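Local coordinates for protein vacuolar aminopeptidase 1 (Saccharomyces cerevisiae, PDB 5JGF) that removes N-terminal amino acids, preferably neutral or hydrophobic ones, from peptides as a dodecameric zinc aminopeptidase of the yeast vacuole and is the major cargo of the cytoplasm-to-vacuole targeting pathway, at residues D[21-24]-D[25-29]; D[208-211]-D[212-216]; D[30-33]-D[34-37]. One frame throughout, in Å; residues are numbered along the deposited sequence.

Overall arrangement
Interactions 1 and 3 follow one another along the chain: interaction 1 joins the loop after helix 7-21 to the first turn of helix 25-38, and interaction 3 is the next two turns. Their centres are 11 Å apart and they touch where N22 ND2 packs against F31 CD1. Interaction 2 is a separate turn ahead of helix 216-226; its nearest atoms are about 13 Å from interaction 1 and about 20 Å from interaction 3. The helix start lies closest to the active site, the side chain of T25 being about 12 Å from a bound zinc ion, against about 14 Å for that of F32 in interaction 3. Interaction 2 lies away from the annotated metal and substrate sites.

Interaction 1: residues D[21-24]-D[25-29]; sequences KNPT and TYHVV
T24 OG1 and H27 ND1 are 2.6 Å apart in a hydrogen bond that links the residue before helix 25-38 to the imidazole three positions on. The hydroxyl lies at the ring edge, near the ring plane; with chi1 at 75° it sits between the backbone N and the carbonyl carbon, from where it reaches ND1. The backbone of T24 makes the second bond, V28 N to T24 O at 3.0 Å, nearly straight at the hydrogen (164°). Over one face of the imidazole lies P23, its CD making a CH-pi contact 4.2 Å from the ring centroid, so that the ring is held at edge and face together. N22 packs against the root of the same side chain, CB to CB 3.5 Å, while its ND2 bonds to F18 O in the preceding helix. V28 CG2 rests on N22 O at 3.4 Å. Beyond the turn, P23 O accepts from R264, Y26 OH bonds to D237, and the Y26 side chain packs on V383 of a second subunit. Helix 7-21 ends at K21, and this is a tight link between consecutive helices, with T24 at the N-cap position of helix 25-38.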
loop_
_atom_site.group_PDB
_atom_site.type_symbol
_atom_site.label_atom_id
_atom_site.label_comp_id
_atom_site.label_asym_id
_atom_site.label_seq_id
_atom_site.Cartn_x
_atom_site.Cartn_y
_atom_site.Cartn_z
ATOM N N LYS D 21 1.302 15.444 50.628
ATOM C CA LYS D 21 2.200 16.424 51.231
ATOM C C LYS D 21 3.653 16.357 50.778
ATOM O O LYS D 21 4.435 17.250 51.091
ATOM C CB LYS D 21 2.137 16.310 52.757
ATOM C CG LYS D 21 0.787 16.700 53.338
ATOM C CD LYS D 21 0.724 16.432 54.835
ATOM C CE LYS D 21 -0.612 16.873 55.420
ATOM N NZ LYS D 21 -0.714 16.540 56.870
ATOM N N ASN D 22 4.014 15.315 50.034
ATOM C CA ASN D 22 5.390 15.149 49.566
ATOM C C ASN D 22 5.381 14.746 48.090
ATOM O O ASN D 22 5.701 13.615 47.737
ATOM C CB ASN D 22 6.070 14.078 50.416
ATOM C CG ASN D 22 6.015 14.406 51.895
ATOM O OD1 ASN D 22 6.801 15.211 52.389
ATOM N ND2 ASN D 22 5.059 13.808 52.603
ATOM N N PRO D 23 5.037 15.695 47.211
ATOM C CA PRO D 23 4.950 15.502 45.759
ATOM C C PRO D 23 6.203 15.130 44.977
ATOM O O PRO D 23 6.114 14.393 43.996
ATOM C CB PRO D 23 4.345 16.819 45.283
ATOM C CG PRO D 23 4.950 17.808 46.238
ATOM C CD PRO D 23 4.785 17.104 47.564
ATOM N N THR D 24 7.362 15.640 45.387
ATOM C CA THR D 24 8.597 15.334 44.668
ATOM C C THR D 24 9.487 14.360 45.433
ATOM O O THR D 24 9.298 14.132 46.629
ATOM C CB THR D 24 9.416 16.607 44.389
ATOM O OG1 THR D 24 10.045 17.049 45.600
ATOM C CG2 THR D 24 8.509 17.718 43.862
ATOM N N THR D 25 10.459 13.786 44.734
ATOM C CA THR D 25 11.377 12.842 45.359
ATOM C C THR D 25 12.064 13.507 46.556
ATOM O O THR D 25 12.254 12.882 47.603
ATOM C CB THR D 25 12.432 12.361 44.348
ATOM O OG1 THR D 25 11.769 11.838 43.188
ATOM C CG2 THR D 25 13.296 11.260 44.958
ATOM N N TYR D 26 12.421 14.779 46.405
ATOM C CA TYR D 26 13.062 15.519 47.493
ATOM C C TYR D 26 12.195 15.534 48.748
ATOM O O TYR D 26 12.698 15.318 49.853
ATOM C CB TYR D 26 13.344 16.962 47.073
ATOM C CG TYR D 26 14.390 17.094 45.993
ATOM C CD1 TYR D 26 15.727 16.787 46.247
ATOM C CD2 TYR D 26 14.044 17.531 44.715
ATOM C CE1 TYR D 26 16.697 16.914 45.253
ATOM C CE2 TYR D 26 15.004 17.659 43.715
ATOM C CZ TYR D 26 16.325 17.351 43.989
ATOM O OH TYR D 26 17.274 17.470 42.998
ATOM N N HIS D 27 10.898 15.797 48.584
ATOM C CA HIS D 27 9.983 15.835 49.729
ATOM C C HIS D 27 9.859 14.463 50.370
ATOM O O HIS D 27 9.838 14.342 51.593
ATOM C CB HIS D 27 8.575 16.302 49.322
ATOM C CG HIS D 27 8.505 17.733 48.890
ATOM N ND1 HIS D 27 8.654 18.123 47.577
ATOM C CD2 HIS D 27 8.308 18.870 49.601
ATOM C CE1 HIS D 27 8.553 19.439 47.496
ATOM N NE2 HIS D 27 8.343 19.916 48.710
ATOM N N VAL D 28 9.763 13.430 49.537
ATOM C CA VAL D 28 9.630 12.059 50.023
ATOM C C VAL D 28 10.807 11.646 50.903
ATOM O O VAL D 28 10.620 11.079 51.980
ATOM C CB VAL D 28 9.492 11.067 48.846
ATOM C CG1 VAL D 28 9.556 9.629 49.353
ATOM C CG2 VAL D 28 8.165 11.305 48.129
ATOM N N VAL D 29 12.016 11.920 50.432
ATOM C CA VAL D 29 13.214 11.598 51.196
ATOM C C VAL D 29 13.237 12.407 52.491
ATOM O O VAL D 29 13.550 11.869 53.552
ATOM C CB VAL D 29 14.485 11.884 50.370
ATOM C CG1 VAL D 29 15.719 11.790 51.259
ATOM C CG2 VAL D 29 14.591 10.886 49.219
#

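Interaction 2: residues D[208-211]-D[212-216]; sequences SPLF and GKHCI
K213 N donates to L210 O at 2.9 Å, closing a second turn, L210 to K213, that overlaps the type I beta turn from S208 to F211 and fits type II. That donor stands above the carbonyl plane of L210, 44° out of it. The first turn has its own backbone bond, F211 N to S208 O at 3.0 Å. G212 adopts a positive phi of 93°, where a CB would collide with F211 O, so the chain reverses at a residue without a side chain.

K213 makes the polar side-chain contact. Its chain runs extended from CB and then bends at the last torsion (chi4 60°), which turns NZ back to P209 O at 3.1 Å, nearly in line with the C=O bond. A water bridges the same two atoms, donating to P209 O and accepting from NZ, each at 2.8 Å, and P209 O is gripped by two donors. L210 crosses the lysine at about a right angle, its CD2 4.0 Å from K213 CD; L210 CD2 also lies 4.1 Å from H214 CD2, at the ring edge. H214 ND1 is bonded to S103 OG, and L210 and H214 both pack on L219 of helix 216-226.

With an alanine in place of K213 the ammonium is gone, and the bridging water is likely to be held less firmly at P209 O. The ammonium probably places part of its charge on a backbone carbonyl and a water, in a turn where P209 packs on R394 and K213 on Y402 of a second subunit.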
loop_
_atom_site.group_PDB
_atom_site.type_symbol
_atom_site.label_atom_id
_atom_site.label_comp_id
_atom_site.label_asym_id
_atom_site.label_seq_id
_atom_site.Cartn_x
_atom_site.Cartn_y
_atom_site.Cartn_z
ATOM N N SER D 208 20.210 37.827 40.295
ATOM C CA SER D 208 20.109 36.377 40.382
ATOM C C SER D 208 20.671 35.690 39.147
ATOM O O SER D 208 20.426 36.120 38.023
ATOM C CB SER D 208 18.648 35.950 40.560
ATOM O OG SER D 208 18.521 34.538 40.465
ATOM N N PRO D 209 21.452 34.620 39.343
ATOM C CA PRO D 209 22.020 33.896 38.206
ATOM C C PRO D 209 20.892 33.303 37.363
ATOM O O PRO D 209 21.103 32.885 36.225
ATOM C CB PRO D 209 22.863 32.814 38.876
ATOM C CG PRO D 209 23.320 33.482 40.138
ATOM C CD PRO D 209 22.053 34.166 40.610
ATOM N N LEU D 210 19.690 33.275 37.932
ATOM C CA LEU D 210 18.534 32.726 37.234
ATOM C C LEU D 210 17.694 33.756 36.492
ATOM O O LEU D 210 16.765 33.393 35.771
ATOM C CB LEU D 210 17.639 31.957 38.209
ATOM C CG LEU D 210 18.247 30.675 38.786
ATOM C CD1 LEU D 210 17.231 29.980 39.672
ATOM C CD2 LEU D 210 18.682 29.759 37.652
ATOM N N PHE D 211 17.997 35.039 36.664
ATOM C CA PHE D 211 17.213 36.044 35.962
ATOM C C PHE D 211 17.324 35.810 34.461
ATOM O O PHE D 211 18.420 35.647 33.929
ATOM C CB PHE D 211 17.681 37.460 36.297
ATOM C CG PHE D 211 16.935 38.525 35.546
ATOM C CD1 PHE D 211 17.445 39.052 34.364
ATOM C CD2 PHE D 211 15.687 38.954 35.985
ATOM C CE1 PHE D 211 16.722 39.987 33.629
ATOM C CE2 PHE D 211 14.954 39.889 35.255
ATOM C CZ PHE D 211 15.472 40.406 34.076
ATOM N N GLY D 212 16.184 35.785 33.784
ATOM C CA GLY D 212 16.192 35.561 32.352
ATOM C C GLY D 212 16.023 34.097 31.992
ATOM O O GLY D 212 15.553 33.781 30.898
ATOM N N LYS D 213 16.398 33.200 32.903
ATOM C CA LYS D 213 16.276 31.766 32.652
ATOM C C LYS D 213 14.866 31.264 32.951
ATOM O O LYS D 213 14.438 30.228 32.441
ATOM C CB LYS D 213 17.291 30.988 33.495
ATOM C CG LYS D 213 18.741 31.202 33.083
ATOM C CD LYS D 213 19.659 30.233 33.812
ATOM C CE LYS D 213 21.088 30.302 33.286
ATOM N NZ LYS D 213 21.682 31.658 33.439
ATOM N N HIS D 214 14.154 32.008 33.789
ATOM C CA HIS D 214 12.786 31.683 34.172
ATOM C C HIS D 214 12.074 33.023 34.289
ATOM O O HIS D 214 12.680 33.999 34.721
ATOM C CB HIS D 214 12.768 30.970 35.523
ATOM C CG HIS D 214 13.631 29.748 35.570
ATOM N ND1 HIS D 214 13.301 28.578 34.920
ATOM C CD2 HIS D 214 14.828 29.525 36.162
ATOM C CE1 HIS D 214 14.258 27.686 35.110
ATOM N NE2 HIS D 214 15.195 28.236 35.861
ATOM N N CYS D 215 10.801 33.081 33.907
ATOM C CA CYS D 215 10.075 34.344 33.981
ATOM C C CYS D 215 10.121 34.882 35.403
ATOM O O CYS D 215 10.107 34.121 36.373
ATOM C CB CYS D 215 8.623 34.170 33.531
ATOM S SG CYS D 215 7.640 33.138 34.608
ATOM N N ILE D 216 10.179 36.203 35.515
ATOM C CA ILE D 216 10.252 36.860 36.812
ATOM C C ILE D 216 9.105 36.487 37.746
ATOM O O ILE D 216 9.293 36.427 38.963
ATOM C CB ILE D 216 10.313 38.400 36.646
ATOM C CG1 ILE D 216 10.675 39.047 37.984
ATOM C CG2 ILE D 216 8.974 38.934 36.148
ATOM C CD1 ILE D 216 12.029 38.629 38.505
HETATM O O HOH W 1 22.720 30.659 35.822
#

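Interaction 3: residues D[30-33]-D[34-37]; sequences SFFA and ELLD
L36 lies closely over the carbonyl of F32: its CG is 3.1 Å from F32 O, the oxygen that also accepts from L36 N at 2.8 Å. The side chain reaches it because CG is turned anti to its own carbonyl carbon (chi1 -71°), back along the helix. D37 repeats this one residue on, D37 N donating to A33 O at 2.9 Å; its carboxylate also lies near that oxygen, but its OD1 bonds to Y62 OH. E34 N to S30 O and L35 N to F31 O complete four successive bonds of the i to i+4 kind, with the donors tilted 23° to 27° from the carbonyl planes.

These are two turns of helix 25-38, an amphipathic alpha-helix packed against the large mixed sheet of the M18 aminopeptidase fold and against helix 261-278. Between side chains the touching is sparse. L35 CD2 lies 4.5 Å from F32 CD1, at the edge of the F32 ring and near its plane. On another side, a water spans S30 and E34, 2.8 Å from S30 OG and donating to E34 OE2 at 3.1 Å; the extended glutamate chain, CG anti to the backbone N, carries the carboxylate there.

F32 and L36 pack on M271 and L35 on I272, while A33 and L36 touch Y62 of strand 58-65. The rings of F31 and F32 both meet that of F18 in helix 7-21.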
loop_
_atom_site.group_PDB
_atom_site.type_symbol
_atom_site.label_atom_id
_atom_site.label_comp_id
_atom_site.label_asym_id
_atom_site.label_seq_id
_atom_site.Cartn_x
_atom_site.Cartn_y
_atom_site.Cartn_z
ATOM N N SER D 30 12.882 13.688 52.403
ATOM C CA SER D 30 12.858 14.574 53.562
ATOM C C SER D 30 11.854 14.053 54.564
ATOM O O SER D 30 12.095 14.103 55.761
ATOM C CB SER D 30 12.473 15.990 53.129
ATOM O OG SER D 30 12.584 16.899 54.201
ATOM N N PHE D 31 10.717 13.575 54.069
ATOM C CA PHE D 31 9.665 13.018 54.922
ATOM C C PHE D 31 10.174 11.826 55.726
ATOM O O PHE D 31 9.944 11.730 56.933
ATOM C CB PHE D 31 8.481 12.555 54.061
ATOM C CG PHE D 31 7.454 11.748 54.815
ATOM C CD1 PHE D 31 6.424 12.374 55.514
ATOM C CD2 PHE D 31 7.522 10.356 54.828
ATOM C CE1 PHE D 31 5.474 11.618 56.214
ATOM C CE2 PHE D 31 6.578 9.596 55.525
ATOM C CZ PHE D 31 5.553 10.229 56.218
ATOM N N PHE D 32 10.845 10.902 55.047
ATOM C CA PHE D 32 11.369 9.716 55.714
ATOM C C PHE D 32 12.512 10.041 56.669
ATOM O O PHE D 32 12.662 9.387 57.706
ATOM C CB PHE D 32 11.827 8.676 54.687
ATOM C CG PHE D 32 10.693 8.007 53.956
ATOM C CD1 PHE D 32 9.621 7.469 54.655
ATOM C CD2 PHE D 32 10.701 7.917 52.566
ATOM C CE1 PHE D 32 8.563 6.846 53.984
ATOM C CE2 PHE D 32 9.651 7.296 51.884
ATOM C CZ PHE D 32 8.580 6.762 52.595
ATOM N N ALA D 33 13.320 11.036 56.317
ATOM C CA ALA D 33 14.426 11.444 57.175
ATOM C C ALA D 33 13.861 11.976 58.479
ATOM O O ALA D 33 14.373 11.684 59.562
ATOM C CB ALA D 33 15.254 12.527 56.489
ATOM N N GLU D 34 12.799 12.762 58.365
ATOM C CA GLU D 34 12.148 13.347 59.527
ATOM C C GLU D 34 11.536 12.267 60.405
ATOM O O GLU D 34 11.611 12.337 61.637
ATOM C CB GLU D 34 11.073 14.320 59.064
ATOM C CG GLU D 34 10.473 15.156 60.169
ATOM C CD GLU D 34 9.560 16.243 59.614
ATOM O OE1 GLU D 34 8.629 16.697 60.306
ATOM O OE2 GLU D 34 9.763 16.654 58.458
ATOM N N LEU D 35 10.935 11.268 59.765
ATOM C CA LEU D 35 10.316 10.152 60.473
ATOM C C LEU D 35 11.384 9.339 61.197
ATOM O O LEU D 35 11.190 8.907 62.338
ATOM C CB LEU D 35 9.574 9.253 59.478
ATOM C CG LEU D 35 8.844 8.042 60.065
ATOM C CD1 LEU D 35 7.727 8.527 60.981
ATOM C CD2 LEU D 35 8.279 7.179 58.937
ATOM N N LEU D 36 12.507 9.123 60.520
ATOM C CA LEU D 36 13.615 8.373 61.102
ATOM C C LEU D 36 14.206 9.129 62.292
ATOM O O LEU D 36 14.548 8.520 63.308
ATOM C CB LEU D 36 14.692 8.118 60.043
ATOM C CG LEU D 36 14.285 7.109 58.965
ATOM C CD1 LEU D 36 15.190 7.254 57.750
ATOM C CD2 LEU D 36 14.355 5.696 59.532
ATOM N N ASP D 37 14.329 10.451 62.163
ATOM C CA ASP D 37 14.859 11.268 63.255
ATOM C C ASP D 37 13.975 11.073 64.480
ATOM O O ASP D 37 14.458 10.828 65.583
ATOM C CB ASP D 37 14.850 12.760 62.901
ATOM C CG ASP D 37 15.895 13.136 61.873
ATOM O OD1 ASP D 37 16.897 12.407 61.725
ATOM O OD2 ASP D 37 15.718 14.188 61.223
HETATM O O HOH W 2 10.051 17.014 55.407
#